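Local coordinates for protein 2-dehydropantoate 2-reductase (Porphyromonas gingivalis, PDB 2QYT) that probably catalyses the NADPH-dependent reduction of ketopantoate (2-dehydropantoate) to pantoate, the second step on the route from 3-methyl-2-oxobutanoate to (R)-pantoate in pantothenate biosynthesis, at residues G24-L29 and R65-R70; A47-I52 and T72-N77; A79-V84 and R104-Q109; K137-I142 and W196-K201; V237-R242 and V299-Y304. All coordinates share one frame; numbering follows the deposited sequence.

Contact 1. Residues G24-L29 and R65-R70; sequences GAMLAL and RDFLAR
The F67 ring lies against three side chains of helix 24-29. A25 CB meets its rim near the ring plane, 3.9 Å from F67 CE2, while L29 CD1 approaches obliquely, 3.7 Å from F67 CE2. The selenium of selenomethionine M26 makes a Met-aromatic contact, 5.0 Å from the F67 ring centroid and 53° off the normal. Chi1 and the bend at chi2 (-66°) bring M26 SE back toward the strand; there it also touches the edge of the R65 guanidinium, whose charge is paired with D157. The helix belongs to the Rossmann-type domain and begins within the probable GxGxxG motif; strand 66-69 is an outer strand of the mixed sheet, and the strand and helix segments cross at 71°. A69 CB sits 3.6 Å from A25 CB, two small alanine side chains that let helix and strand approach closely. Beyond A69 one water takes the R70 N-H at 2.8 Å, and a second donates to both A28 O and R70 O.

Contact 2. Residues A47-I52 and T72-N77; sequences AHLEAI and TCVTDN
L49 and I52, one helical turn apart, pack on V74 and D76 of segment 72-77. The strand, 73-75, is an outermost strand of the parallel Rossmann-type sheet; helix 46-55 follows the adjacent strand 38-43, and its segment 47-52 runs at 145° to strand 73-75, roughly antiparallel. The apolar part is made of branch-to-branch contacts. L49 sends CG anti to its own N (chi1 169°), which carries CD1 to the strand, 3.9 Å from V74 CG2 and equally near the backbone at T75 CA. I52 uses its CG2 branch, 4.0 Å from V74 CG1, and V74 thus turns both methyls to the helix. A mixed contact closes the other end: L49 CD2 rests on the D76 carboxylate, 3.7 Å from D76 CG, the two side chains crossing at about a right angle. No hydrogen bond joins the two segments. Polar order lies within the strand segment and its surroundings instead. T75, whose CB points away from the helix, hydrogen-bonds E80 through OG1, and N77 caps the following helix with OD1 on A79 N. T75 OG1 also accepts from N77 N at 3.1 Å, with an N-H...O angle of 156°, making an ST turn.

Contact 3. Residues A79-V84 and R104-Q109; sequences AEVGTV and RPMIGQ. With EDO (1,2-ethanediol), chain H.
M106 starts with CG beside its backbone N (chi1 -61°), and this with an extended chi2 takes its selenium to V81, 4.0 Å from V81 CB; the bend at chi3 turns only the terminal methyl. T83 holds OG1 between its own N and carbonyl carbon (chi1 64°), which leaves CG2 to lie along the other segment, 3.8 Å from G108 CA. Between these side chains the backbones run close. V84 N donates to M106 O at 3.1 Å, tilted 26° from the carbonyl plane, and T83 CA also approaches M106 O, at 3.2 Å, as a CA-H...O contact. A matching contact runs the other way, from M106 CA to G82 O at 3.4 Å. G82, just past the short, weakly bonded helix 78-81, has positive phi, and the chain then turns toward strand 86-89 of the parallel Rossmann-type sheet; segment 104-109 leads, past a 3-10 turn at 104-106, toward the neighbouring strand 111-115. The contact therefore joins the entrances to two adjacent strands, and T111 OG1 bonds both V84 O and G108 N. M106 and V84, both buried, also reach strand 9-14 through A12. At the outer end A79 CB packs on P105 CB at 4.0 Å. Near G108 an ethanediol, probably from the crystallisation liquor, is hydrogen-bonded through O2 to T83 OG1 at 3.1 Å.

Contact 4. Residues K137-I142 and W196-K201; sequences KGCVYI and WYIMKK
K201 lies over one face of the Y141 ring, its CD 3.7 Å from the centroid and 22° off the normal, a CH-pi contact. The two side chains slide past each other in opposite directions, which leaves Y141 OH against K201 CB and takes K201 NZ to the strand. Bends at chi2 (101°) and chi4 bring NZ to V140 O, 3.0 Å away and almost straight out from the carbonyl; beside this bond a water accepts from V140 N and, weakly, from K201 NZ. The other close-packed spot is I198 CD1, which presses on G138 O and also meets C139 CB at 4.1 Å. C139 SG lies 3.8 Å from Y197 O and near K201 CB. Here strand 137-148 of the mixed sheet meets helix 194-215 at 48°, joining the N-terminal sheet to the first helix of the C-terminal part. The looser side is bridged by water: one molecule donates to Y197 O and accepts from K200 NZ. N118 OD1 is a further partner of K201 NZ, so the amine is gripped by a strand carbonyl and an asparagine while its chain is laid flat on Y141, which together fix its position and direction.

Contact 5. Residues V237-R242 and V299-Y304; sequences VAELFR and VDLPMY
E239 CB leaves helix 237-242 toward the 299-304 segment, and its chain runs extended from there, with CG anti to the backbone N (chi1 -167°). CG meets V299 CG1 at 3.8 Å. CD comes closer to the same methyl, 3.5 Å from V299 CG1, and at the tip OE2 stays beside it, 3.6 Å away, with OE1 at 3.9 Å from V299 CG1. Behind this outer edge the contact is apolar: L240 CD1 touches L301 CD1 at 4.2 Å, and V237 CB approaches the Y304 ring obliquely, 4.1 Å from Y304 CE1. These residues join helix 227-244 to the start of helix 302-309 in the all-helical C-terminal domain, where V290 of helix 288-296 packs on L240, L301 and Y304. L301 is the N-cap residue, and E236 takes the backbone N-H groups of M303 and Y304. Y304 OH also lies against V237 CB, but this buried hydroxyl is satisfied by S206, and between the two segments contact is van der Waals, without a hydrogen bond.

How the contacts relate
Contacts 1, 2 and 3 belong to the nucleotide-binding-type domain and contact 5 to the helical C-terminal domain; contact 4 joins these parts. Contact 2 is buried and the others partly so, contact 4 with its centre about 7 Å from the centre of the chain, contact 5 at the periphery. The segments of contacts 1 and 2 alternate along the chain, and their strands go to different sheets. Contacts 2 and 3 touch where T75 CG2 packs 3.8 Å from V81 CG2. Contacts 1 and 4 reach the same mixed sheet, and M199 packs on F241 between contacts 4 and 5. Contacts 1, 2 and 5 have no direct hydrogen bond across, though contact 1 adds waters; contact 3 rests on backbone, contact 4 on a lysine.

Contact 1. Residues G24-L29 and R65-R70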
# COMPACT_ATOMS: atom_id res chain seq x y z
N GLY A 24 -6.93 -3.13 -9.37
CA GLY A 24 -8.17 -3.87 -9.71
C GLY A 24 -8.57 -3.75 -11.18
O GLY A 24 -9.00 -4.73 -11.81
N ALA A 25 -8.42 -2.55 -11.74
CA ALA A 25 -8.71 -2.34 -13.16
C ALA A 25 -7.78 -3.17 -14.06
O ALA A 25 -8.22 -3.79 -15.02
CB ALA A 25 -8.63 -0.84 -13.51
N MSE A 26 -6.47 -3.15 -13.79
CA MSE A 26 -5.52 -3.89 -14.61
C MSE A 26 -5.82 -5.38 -14.52
O MSE A 26 -5.79 -6.09 -15.55
CB MSE A 26 -4.09 -3.61 -14.17
CG MSE A 26 -3.66 -2.14 -14.36
SE MSE A 26 -3.60 -1.63 -16.28
CE MSE A 26 -1.87 -2.44 -16.69
N LEU A 27 -6.08 -5.86 -13.31
CA LEU A 27 -6.47 -7.28 -13.16
C LEU A 27 -7.74 -7.61 -13.92
O LEU A 27 -7.79 -8.65 -14.61
CB LEU A 27 -6.61 -7.69 -11.67
CG LEU A 27 -5.23 -7.65 -10.95
CD1 LEU A 27 -5.45 -7.68 -9.38
CD2 LEU A 27 -4.39 -8.81 -11.47
N ALA A 28 -8.78 -6.78 -13.79
CA ALA A 28 -10.04 -7.03 -14.54
C ALA A 28 -9.87 -7.05 -16.06
O ALA A 28 -10.56 -7.78 -16.75
CB ALA A 28 -11.08 -5.98 -14.16
N LEU A 29 -8.97 -6.23 -16.59
CA LEU A 29 -8.68 -6.25 -18.04
C LEU A 29 -8.16 -7.59 -18.48
O LEU A 29 -8.54 -8.10 -19.52
CB LEU A 29 -7.65 -5.18 -18.43
CG LEU A 29 -8.10 -3.71 -18.38
CD1 LEU A 29 -6.98 -2.83 -18.85
CD2 LEU A 29 -9.32 -3.54 -19.25
N ARG A 65 -3.28 6.88 -21.29
CA ARG A 65 -4.34 5.88 -21.38
C ARG A 65 -5.71 6.39 -20.94
O ARG A 65 -5.82 7.29 -20.13
CB ARG A 65 -3.98 4.60 -20.53
CG ARG A 65 -2.77 3.80 -21.09
CD ARG A 65 -2.41 2.66 -20.18
NE ARG A 65 -1.74 3.15 -18.99
CZ ARG A 65 -1.68 2.51 -17.83
NH1 ARG A 65 -1.03 3.06 -16.80
NH2 ARG A 65 -2.24 1.32 -17.69
N ASP A 66 -6.77 5.81 -21.48
CA ASP A 66 -8.11 6.13 -21.02
C ASP A 66 -8.91 4.88 -21.28
O ASP A 66 -9.25 4.60 -22.43
CB ASP A 66 -8.71 7.36 -21.78
CG ASP A 66 -10.14 7.75 -21.28
OD1 ASP A 66 -10.83 6.93 -20.59
OD2 ASP A 66 -10.59 8.86 -21.59
N PHE A 67 -9.22 4.14 -20.23
CA PHE A 67 -9.86 2.84 -20.39
C PHE A 67 -10.98 2.52 -19.39
O PHE A 67 -11.02 3.05 -18.29
CB PHE A 67 -8.84 1.66 -20.51
CG PHE A 67 -8.00 1.43 -19.27
CD1 PHE A 67 -6.77 2.08 -19.11
CD2 PHE A 67 -8.42 0.57 -18.28
CE1 PHE A 67 -6.00 1.89 -17.94
CE2 PHE A 67 -7.68 0.33 -17.14
CZ PHE A 67 -6.46 0.98 -16.95
N LEU A 68 -11.88 1.60 -19.78
CA LEU A 68 -12.92 1.13 -18.89
C LEU A 68 -12.74 -0.38 -18.59
O LEU A 68 -12.85 -1.20 -19.49
CB LEU A 68 -14.31 1.43 -19.50
CG LEU A 68 -15.60 1.03 -18.75
CD1 LEU A 68 -15.81 1.96 -17.54
CD2 LEU A 68 -16.80 1.14 -19.73
N ALA A 69 -12.46 -0.73 -17.33
CA ALA A 69 -12.20 -2.09 -16.93
C ALA A 69 -13.50 -2.64 -16.35
O ALA A 69 -14.19 -1.96 -15.56
CB ALA A 69 -11.09 -2.09 -15.83
N ARG A 70 -13.87 -3.85 -16.77
CA ARG A 70 -15.11 -4.45 -16.31
C ARG A 70 -14.81 -5.64 -15.42
O ARG A 70 -14.18 -6.60 -15.84
CB ARG A 70 -15.97 -4.87 -17.51
CG ARG A 70 -16.21 -3.72 -18.49
CD ARG A 70 -16.88 -4.23 -19.77
NE ARG A 70 -17.17 -3.19 -20.74
CZ ARG A 70 -16.27 -2.43 -21.36
NH1 ARG A 70 -14.93 -2.52 -21.08
NH2 ARG A 70 -16.72 -1.54 -22.23
O HOH W 1 -12.18 -5.38 -18.39
O HOH W 2 -12.75 -8.96 -15.45

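Contact 2. Residues A47-I52 and T72-N77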
# COMPACT_ATOMS: atom_id res chain seq x y z
N ALA A 47 -21.75 6.15 -4.05
CA ALA A 47 -21.72 6.75 -5.39
C ALA A 47 -20.69 6.15 -6.29
O ALA A 47 -20.92 6.00 -7.48
CB ALA A 47 -21.51 8.29 -5.30
N HIS A 48 -19.53 5.84 -5.73
CA HIS A 48 -18.48 5.17 -6.47
C HIS A 48 -19.03 3.82 -7.00
O HIS A 48 -19.08 3.59 -8.20
CB HIS A 48 -17.28 4.97 -5.57
CG HIS A 48 -16.02 4.58 -6.28
ND1 HIS A 48 -15.67 5.10 -7.52
CD2 HIS A 48 -15.01 3.76 -5.91
CE1 HIS A 48 -14.49 4.60 -7.87
NE2 HIS A 48 -14.10 3.75 -6.94
N LEU A 49 -19.49 2.96 -6.09
CA LEU A 49 -20.20 1.74 -6.46
C LEU A 49 -21.30 1.98 -7.50
O LEU A 49 -21.36 1.28 -8.52
CB LEU A 49 -20.80 1.03 -5.23
CG LEU A 49 -21.79 -0.12 -5.52
CD1 LEU A 49 -21.02 -1.28 -6.21
CD2 LEU A 49 -22.45 -0.62 -4.23
N GLU A 50 -22.18 2.96 -7.25
CA GLU A 50 -23.28 3.20 -8.21
C GLU A 50 -22.83 3.65 -9.62
O GLU A 50 -23.42 3.21 -10.62
CB GLU A 50 -24.38 4.11 -7.62
CG GLU A 50 -25.24 3.36 -6.53
CD GLU A 50 -25.77 1.92 -6.99
OE1 GLU A 50 -26.44 1.85 -8.07
OE2 GLU A 50 -25.51 0.87 -6.27
N ALA A 51 -21.80 4.50 -9.70
CA ALA A 51 -21.29 4.98 -10.98
C ALA A 51 -20.61 3.84 -11.77
O ALA A 51 -20.70 3.79 -12.99
CB ALA A 51 -20.30 6.10 -10.77
N ILE A 52 -19.89 2.98 -11.06
CA ILE A 52 -19.27 1.78 -11.65
C ILE A 52 -20.36 0.90 -12.24
O ILE A 52 -20.24 0.52 -13.40
CB ILE A 52 -18.45 1.02 -10.61
CG1 ILE A 52 -17.26 1.90 -10.19
CG2 ILE A 52 -17.95 -0.32 -11.14
CD1 ILE A 52 -16.44 1.31 -9.11
N THR A 72 -15.50 -9.01 -12.84
CA THR A 72 -16.41 -10.16 -12.75
C THR A 72 -17.54 -9.76 -11.83
O THR A 72 -18.68 -10.08 -12.07
CB THR A 72 -15.71 -11.41 -12.18
OG1 THR A 72 -14.48 -11.56 -12.88
CG2 THR A 72 -16.60 -12.74 -12.35
N CYS A 73 -17.19 -9.07 -10.75
CA CYS A 73 -18.21 -8.77 -9.77
C CYS A 73 -17.79 -7.49 -9.08
O CYS A 73 -16.60 -7.27 -8.83
CB CYS A 73 -18.36 -9.96 -8.79
SG CYS A 73 -19.36 -9.63 -7.32
N VAL A 74 -18.77 -6.61 -8.83
CA VAL A 74 -18.53 -5.41 -8.04
C VAL A 74 -19.73 -5.23 -7.12
O VAL A 74 -20.88 -5.37 -7.53
CB VAL A 74 -18.27 -4.11 -8.89
CG1 VAL A 74 -19.55 -3.76 -9.73
CG2 VAL A 74 -17.93 -2.92 -7.96
N THR A 75 -19.44 -4.92 -5.85
CA THR A 75 -20.48 -4.92 -4.82
C THR A 75 -19.97 -4.16 -3.59
O THR A 75 -18.78 -3.91 -3.51
CB THR A 75 -20.98 -6.38 -4.48
OG1 THR A 75 -21.97 -6.29 -3.48
CG2 THR A 75 -19.86 -7.32 -3.95
N ASP A 76 -20.87 -3.77 -2.67
CA ASP A 76 -20.45 -3.26 -1.34
C ASP A 76 -20.46 -4.36 -0.29
O ASP A 76 -20.21 -4.09 0.86
CB ASP A 76 -21.29 -2.03 -0.87
CG ASP A 76 -22.76 -2.28 -0.90
OD1 ASP A 76 -23.18 -3.42 -1.19
OD2 ASP A 76 -23.52 -1.32 -0.64
N ASN A 77 -20.77 -5.59 -0.70
CA ASN A 77 -20.94 -6.71 0.25
C ASN A 77 -19.98 -7.90 0.03
O ASN A 77 -20.24 -8.73 -0.84
CB ASN A 77 -22.37 -7.19 0.22
CG ASN A 77 -22.74 -8.06 1.43
OD1 ASN A 77 -21.89 -8.64 2.15
ND2 ASN A 77 -24.04 -8.16 1.66

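Contact 3. Residues A79-V84 and R104-Q109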
# COMPACT_ATOMS: atom_id res chain seq x y z
N ALA A 79 -19.67 -10.73 1.36
CA ALA A 79 -20.26 -12.05 1.46
C ALA A 79 -20.85 -12.49 0.10
O ALA A 79 -21.05 -13.70 -0.16
CB ALA A 79 -21.34 -12.05 2.55
N GLU A 80 -21.19 -11.51 -0.74
CA GLU A 80 -21.63 -11.81 -2.10
C GLU A 80 -20.47 -12.30 -2.99
O GLU A 80 -20.67 -13.09 -3.92
CB GLU A 80 -22.31 -10.61 -2.75
CG GLU A 80 -23.75 -10.38 -2.25
CD GLU A 80 -24.26 -8.99 -2.67
OE1 GLU A 80 -23.61 -8.33 -3.53
OE2 GLU A 80 -25.30 -8.57 -2.12
N VAL A 81 -19.25 -11.86 -2.69
CA VAL A 81 -18.07 -12.37 -3.37
C VAL A 81 -17.75 -13.85 -2.95
O VAL A 81 -17.52 -14.71 -3.82
CB VAL A 81 -16.89 -11.41 -3.22
CG1 VAL A 81 -15.62 -11.95 -3.91
CG2 VAL A 81 -17.25 -10.07 -3.75
N GLY A 82 -17.75 -14.16 -1.65
CA GLY A 82 -17.36 -15.53 -1.22
C GLY A 82 -15.85 -15.64 -1.16
O GLY A 82 -15.13 -14.64 -1.33
N THR A 83 -15.36 -16.82 -0.81
CA THR A 83 -13.92 -16.95 -0.58
C THR A 83 -13.13 -16.76 -1.88
O THR A 83 -13.64 -17.09 -2.97
CB THR A 83 -13.60 -18.32 0.03
OG1 THR A 83 -13.96 -19.27 -0.95
CG2 THR A 83 -14.42 -18.58 1.34
N VAL A 84 -11.91 -16.25 -1.78
CA VAL A 84 -11.07 -15.98 -2.96
C VAL A 84 -9.63 -16.46 -2.69
O VAL A 84 -9.29 -16.88 -1.57
CB VAL A 84 -11.04 -14.45 -3.34
CG1 VAL A 84 -12.45 -13.91 -3.69
CG2 VAL A 84 -10.49 -13.64 -2.21
N ARG A 104 -13.63 -10.99 6.30
CA ARG A 104 -13.71 -12.41 6.67
C ARG A 104 -14.57 -13.31 5.73
O ARG A 104 -14.16 -14.46 5.42
CB ARG A 104 -14.17 -12.61 8.14
CG ARG A 104 -13.04 -12.49 9.17
CD ARG A 104 -13.44 -13.01 10.55
NE ARG A 104 -12.34 -12.85 11.52
CZ ARG A 104 -11.34 -13.72 11.62
NH1 ARG A 104 -10.39 -13.54 12.51
NH2 ARG A 104 -11.28 -14.77 10.79
N PRO A 105 -15.75 -12.83 5.29
CA PRO A 105 -16.49 -13.66 4.32
C PRO A 105 -15.72 -14.00 3.05
O PRO A 105 -16.12 -14.90 2.34
CB PRO A 105 -17.75 -12.84 4.02
CG PRO A 105 -17.97 -12.02 5.23
CD PRO A 105 -16.52 -11.63 5.65
N MSE A 106 -14.62 -13.31 2.76
CA MSE A 106 -13.83 -13.66 1.61
C MSE A 106 -12.64 -14.56 1.90
O MSE A 106 -11.93 -14.95 0.99
CB MSE A 106 -13.39 -12.40 0.82
CG MSE A 106 -14.61 -11.60 0.31
SE MSE A 106 -14.10 -10.06 -0.72
CE MSE A 106 -13.17 -9.06 0.71
N ILE A 107 -12.43 -14.89 3.17
CA ILE A 107 -11.23 -15.61 3.54
C ILE A 107 -11.58 -17.07 3.63
O ILE A 107 -12.47 -17.47 4.40
CB ILE A 107 -10.63 -15.09 4.90
CG1 ILE A 107 -10.12 -13.66 4.72
CG2 ILE A 107 -9.53 -16.01 5.43
CD1 ILE A 107 -9.70 -13.03 6.02
N GLY A 108 -10.91 -17.88 2.81
CA GLY A 108 -11.10 -19.32 2.93
C GLY A 108 -9.74 -19.90 3.19
O GLY A 108 -8.84 -19.17 3.65
N GLN A 109 -9.59 -21.19 2.84
CA GLN A 109 -8.40 -22.04 3.04
C GLN A 109 -7.17 -21.47 2.40
O GLN A 109 -6.16 -21.28 3.08
CB GLN A 109 -8.63 -23.48 2.52
CG GLN A 109 -7.36 -24.15 1.87
CD GLN A 109 -7.42 -25.69 1.65
OE1 GLN A 109 -8.49 -26.28 1.37
NE2 GLN A 109 -6.25 -26.34 1.75
C1 EDO H . -11.86 -22.89 1.58
O1 EDO H . -12.42 -22.20 2.73
C2 EDO H . -12.18 -22.28 0.21
O2 EDO H . -13.59 -22.19 0.05

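Contact 4. Residues K137-I142 and W196-K201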
# COMPACT_ATOMS: atom_id res chain seq x y z
N LYS A 137 3.04 -9.06 3.03
CA LYS A 137 3.38 -7.65 3.14
C LYS A 137 3.47 -7.11 1.73
O LYS A 137 3.88 -7.81 0.81
CB LYS A 137 4.75 -7.49 3.80
CG LYS A 137 4.78 -8.12 5.15
CD LYS A 137 5.96 -7.71 5.97
CE LYS A 137 5.93 -8.54 7.24
NZ LYS A 137 7.16 -8.36 8.06
N GLY A 138 3.08 -5.85 1.56
CA GLY A 138 3.18 -5.23 0.25
C GLY A 138 3.31 -3.73 0.36
O GLY A 138 3.01 -3.15 1.40
N CYS A 139 3.84 -3.10 -0.70
CA CYS A 139 3.78 -1.67 -0.83
C CYS A 139 3.86 -1.26 -2.30
O CYS A 139 4.46 -1.96 -3.13
CB CYS A 139 4.89 -0.99 -0.02
SG CYS A 139 6.54 -1.19 -0.71
N VAL A 140 3.24 -0.13 -2.63
CA VAL A 140 3.14 0.34 -4.03
C VAL A 140 3.75 1.72 -4.14
O VAL A 140 3.80 2.46 -3.17
CB VAL A 140 1.67 0.28 -4.55
CG1 VAL A 140 1.14 -1.15 -4.51
CG2 VAL A 140 0.73 1.20 -3.76
N TYR A 141 4.32 2.04 -5.31
CA TYR A 141 4.71 3.40 -5.64
C TYR A 141 3.88 3.77 -6.87
O TYR A 141 4.06 3.20 -7.95
CB TYR A 141 6.20 3.50 -5.97
CG TYR A 141 7.10 3.33 -4.79
CD1 TYR A 141 7.61 4.42 -4.13
CD2 TYR A 141 7.41 2.07 -4.30
CE1 TYR A 141 8.48 4.28 -3.02
CE2 TYR A 141 8.26 1.91 -3.19
CZ TYR A 141 8.79 3.01 -2.56
OH TYR A 141 9.61 2.86 -1.45
N ILE A 142 2.95 4.68 -6.68
CA ILE A 142 1.97 4.98 -7.70
C ILE A 142 1.29 6.28 -7.31
O ILE A 142 1.04 6.49 -6.11
CB ILE A 142 0.91 3.84 -7.91
CG1 ILE A 142 0.15 4.01 -9.25
CG2 ILE A 142 0.01 3.60 -6.63
CD1 ILE A 142 -1.07 2.97 -9.48
N TRP A 196 12.44 -4.80 3.91
CA TRP A 196 13.28 -3.67 3.52
C TRP A 196 12.53 -2.66 2.66
O TRP A 196 12.60 -1.47 2.92
CB TRP A 196 14.54 -4.17 2.83
CG TRP A 196 15.24 -3.15 2.02
CD1 TRP A 196 15.55 -3.22 0.69
CD2 TRP A 196 15.73 -1.88 2.48
NE1 TRP A 196 16.22 -2.08 0.29
CE2 TRP A 196 16.35 -1.24 1.37
CE3 TRP A 196 15.72 -1.23 3.72
CZ2 TRP A 196 16.92 0.03 1.46
CZ3 TRP A 196 16.31 0.04 3.81
CH2 TRP A 196 16.89 0.65 2.69
N TYR A 197 11.82 -3.14 1.64
CA TYR A 197 11.00 -2.26 0.77
C TYR A 197 9.93 -1.53 1.57
O TYR A 197 9.65 -0.35 1.34
CB TYR A 197 10.38 -3.03 -0.41
CG TYR A 197 11.43 -3.52 -1.37
CD1 TYR A 197 11.74 -2.80 -2.53
CD2 TYR A 197 12.16 -4.68 -1.09
CE1 TYR A 197 12.76 -3.25 -3.42
CE2 TYR A 197 13.15 -5.13 -1.95
CZ TYR A 197 13.46 -4.42 -3.11
OH TYR A 197 14.47 -4.88 -3.95
N ILE A 198 9.35 -2.24 2.52
CA ILE A 198 8.35 -1.68 3.40
C ILE A 198 8.88 -0.58 4.33
O ILE A 198 8.22 0.46 4.48
CB ILE A 198 7.72 -2.78 4.27
CG1 ILE A 198 7.07 -3.85 3.39
CG2 ILE A 198 6.70 -2.20 5.27
CD1 ILE A 198 5.75 -3.54 3.03
N MSE A 199 9.98 -0.82 5.04
CA MSE A 199 10.56 0.24 5.88
C MSE A 199 11.07 1.38 5.01
O MSE A 199 10.88 2.54 5.34
CB MSE A 199 11.64 -0.27 6.86
CG MSE A 199 12.91 -0.85 6.25
SE MSE A 199 14.48 -0.78 7.46
CE MSE A 199 15.41 0.70 6.65
N LYS A 200 11.68 1.03 3.88
CA LYS A 200 12.20 2.05 2.97
C LYS A 200 11.10 3.03 2.52
O LYS A 200 11.28 4.25 2.62
CB LYS A 200 12.95 1.43 1.78
CG LYS A 200 13.86 2.38 1.02
CD LYS A 200 14.23 1.82 -0.36
CE LYS A 200 13.15 2.11 -1.42
NZ LYS A 200 12.78 0.91 -2.23
N LYS A 201 9.96 2.49 2.08
CA LYS A 201 8.80 3.30 1.72
C LYS A 201 8.32 4.16 2.90
O LYS A 201 8.10 5.36 2.74
CB LYS A 201 7.65 2.39 1.23
CG LYS A 201 6.32 3.10 0.99
CD LYS A 201 6.09 3.38 -0.47
CE LYS A 201 5.15 4.56 -0.69
NZ LYS A 201 3.77 4.09 -0.65
O HOH W 3 2.32 1.31 -0.06
O HOH W 4 10.42 0.65 -0.92

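Contact 5. Residues V237-R242 and V299-Y304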
# COMPACT_ATOMS: atom_id res chain seq x y z
N VAL A 237 14.52 8.27 12.22
CA VAL A 237 13.75 7.16 11.68
C VAL A 237 14.66 5.96 11.39
O VAL A 237 14.27 4.82 11.64
CB VAL A 237 12.86 7.59 10.42
CG1 VAL A 237 13.67 7.64 9.11
CG2 VAL A 237 11.61 6.67 10.27
N ALA A 238 15.87 6.24 10.91
CA ALA A 238 16.84 5.18 10.60
C ALA A 238 17.35 4.51 11.86
O ALA A 238 17.43 3.27 11.90
CB ALA A 238 17.99 5.71 9.77
N GLU A 239 17.65 5.31 12.88
CA GLU A 239 18.01 4.82 14.22
C GLU A 239 16.89 3.97 14.83
O GLU A 239 17.17 2.92 15.41
CB GLU A 239 18.36 5.99 15.15
CG GLU A 239 19.06 5.59 16.46
CD GLU A 239 19.37 6.78 17.36
OE1 GLU A 239 19.00 7.94 17.02
OE2 GLU A 239 19.98 6.55 18.43
N LEU A 240 15.64 4.44 14.69
CA LEU A 240 14.47 3.72 15.19
C LEU A 240 14.43 2.30 14.62
O LEU A 240 14.36 1.32 15.36
CB LEU A 240 13.15 4.44 14.85
CG LEU A 240 11.82 3.74 15.23
CD1 LEU A 240 10.73 4.74 15.45
CD2 LEU A 240 11.33 2.71 14.23
N PHE A 241 14.48 2.23 13.29
CA PHE A 241 14.40 0.97 12.59
C PHE A 241 15.61 0.09 12.86
O PHE A 241 15.47 -1.12 13.08
CB PHE A 241 14.12 1.19 11.10
CG PHE A 241 12.67 1.49 10.82
CD1 PHE A 241 12.16 2.77 10.96
CD2 PHE A 241 11.80 0.47 10.45
CE1 PHE A 241 10.81 3.04 10.73
CE2 PHE A 241 10.45 0.73 10.22
CZ PHE A 241 9.96 2.03 10.36
N ARG A 242 16.79 0.72 12.89
CA ARG A 242 18.04 0.04 13.25
C ARG A 242 17.96 -0.61 14.62
O ARG A 242 18.67 -1.58 14.90
CB ARG A 242 19.22 1.00 13.16
CG ARG A 242 20.50 0.34 12.69
CD ARG A 242 21.64 1.32 12.51
NE ARG A 242 21.44 2.22 11.37
CZ ARG A 242 21.43 3.55 11.46
NH1 ARG A 242 21.61 4.16 12.63
NH2 ARG A 242 21.25 4.28 10.36
N VAL A 299 14.78 4.87 22.57
CA VAL A 299 15.57 5.72 21.67
C VAL A 299 15.07 7.18 21.69
O VAL A 299 13.89 7.47 21.42
CB VAL A 299 15.54 5.20 20.19
CG1 VAL A 299 16.56 5.95 19.35
CG2 VAL A 299 15.83 3.71 20.11
N ASP A 300 15.97 8.11 22.00
CA ASP A 300 15.62 9.52 21.95
C ASP A 300 15.56 10.03 20.51
O ASP A 300 16.51 9.86 19.74
CB ASP A 300 16.58 10.37 22.80
CG ASP A 300 15.95 11.70 23.23
OD1 ASP A 300 16.69 12.55 23.85
OD2 ASP A 300 14.73 11.91 22.98
N LEU A 301 14.42 10.61 20.14
CA LEU A 301 14.25 11.21 18.82
C LEU A 301 13.69 12.61 19.01
O LEU A 301 12.47 12.80 18.88
CB LEU A 301 13.30 10.41 17.93
CG LEU A 301 13.39 8.88 17.79
CD1 LEU A 301 12.29 8.42 16.85
CD2 LEU A 301 14.74 8.42 17.28
N PRO A 302 14.57 13.59 19.32
CA PRO A 302 14.14 14.95 19.61
C PRO A 302 13.42 15.68 18.47
O PRO A 302 12.42 16.34 18.72
CB PRO A 302 15.44 15.67 20.00
CG PRO A 302 16.53 14.83 19.44
CD PRO A 302 16.03 13.43 19.46
N MSE A 303 13.91 15.56 17.24
CA MSE A 303 13.32 16.25 16.09
C MSE A 303 11.89 15.78 15.78
O MSE A 303 11.00 16.60 15.56
CB MSE A 303 14.19 16.08 14.84
CG MSE A 303 13.89 17.07 13.70
SE MSE A 303 14.20 18.99 14.14
CE MSE A 303 16.04 18.92 14.81
N TYR A 304 11.70 14.46 15.73
CA TYR A 304 10.36 13.89 15.58
C TYR A 304 9.43 14.33 16.71
O TYR A 304 8.28 14.68 16.46
CB TYR A 304 10.43 12.37 15.52
CG TYR A 304 10.38 11.82 14.12
CD1 TYR A 304 11.56 11.53 13.43
CD2 TYR A 304 9.16 11.57 13.49
CE1 TYR A 304 11.53 11.02 12.14
CE2 TYR A 304 9.11 11.06 12.18
CZ TYR A 304 10.30 10.79 11.52
OH TYR A 304 10.25 10.27 10.25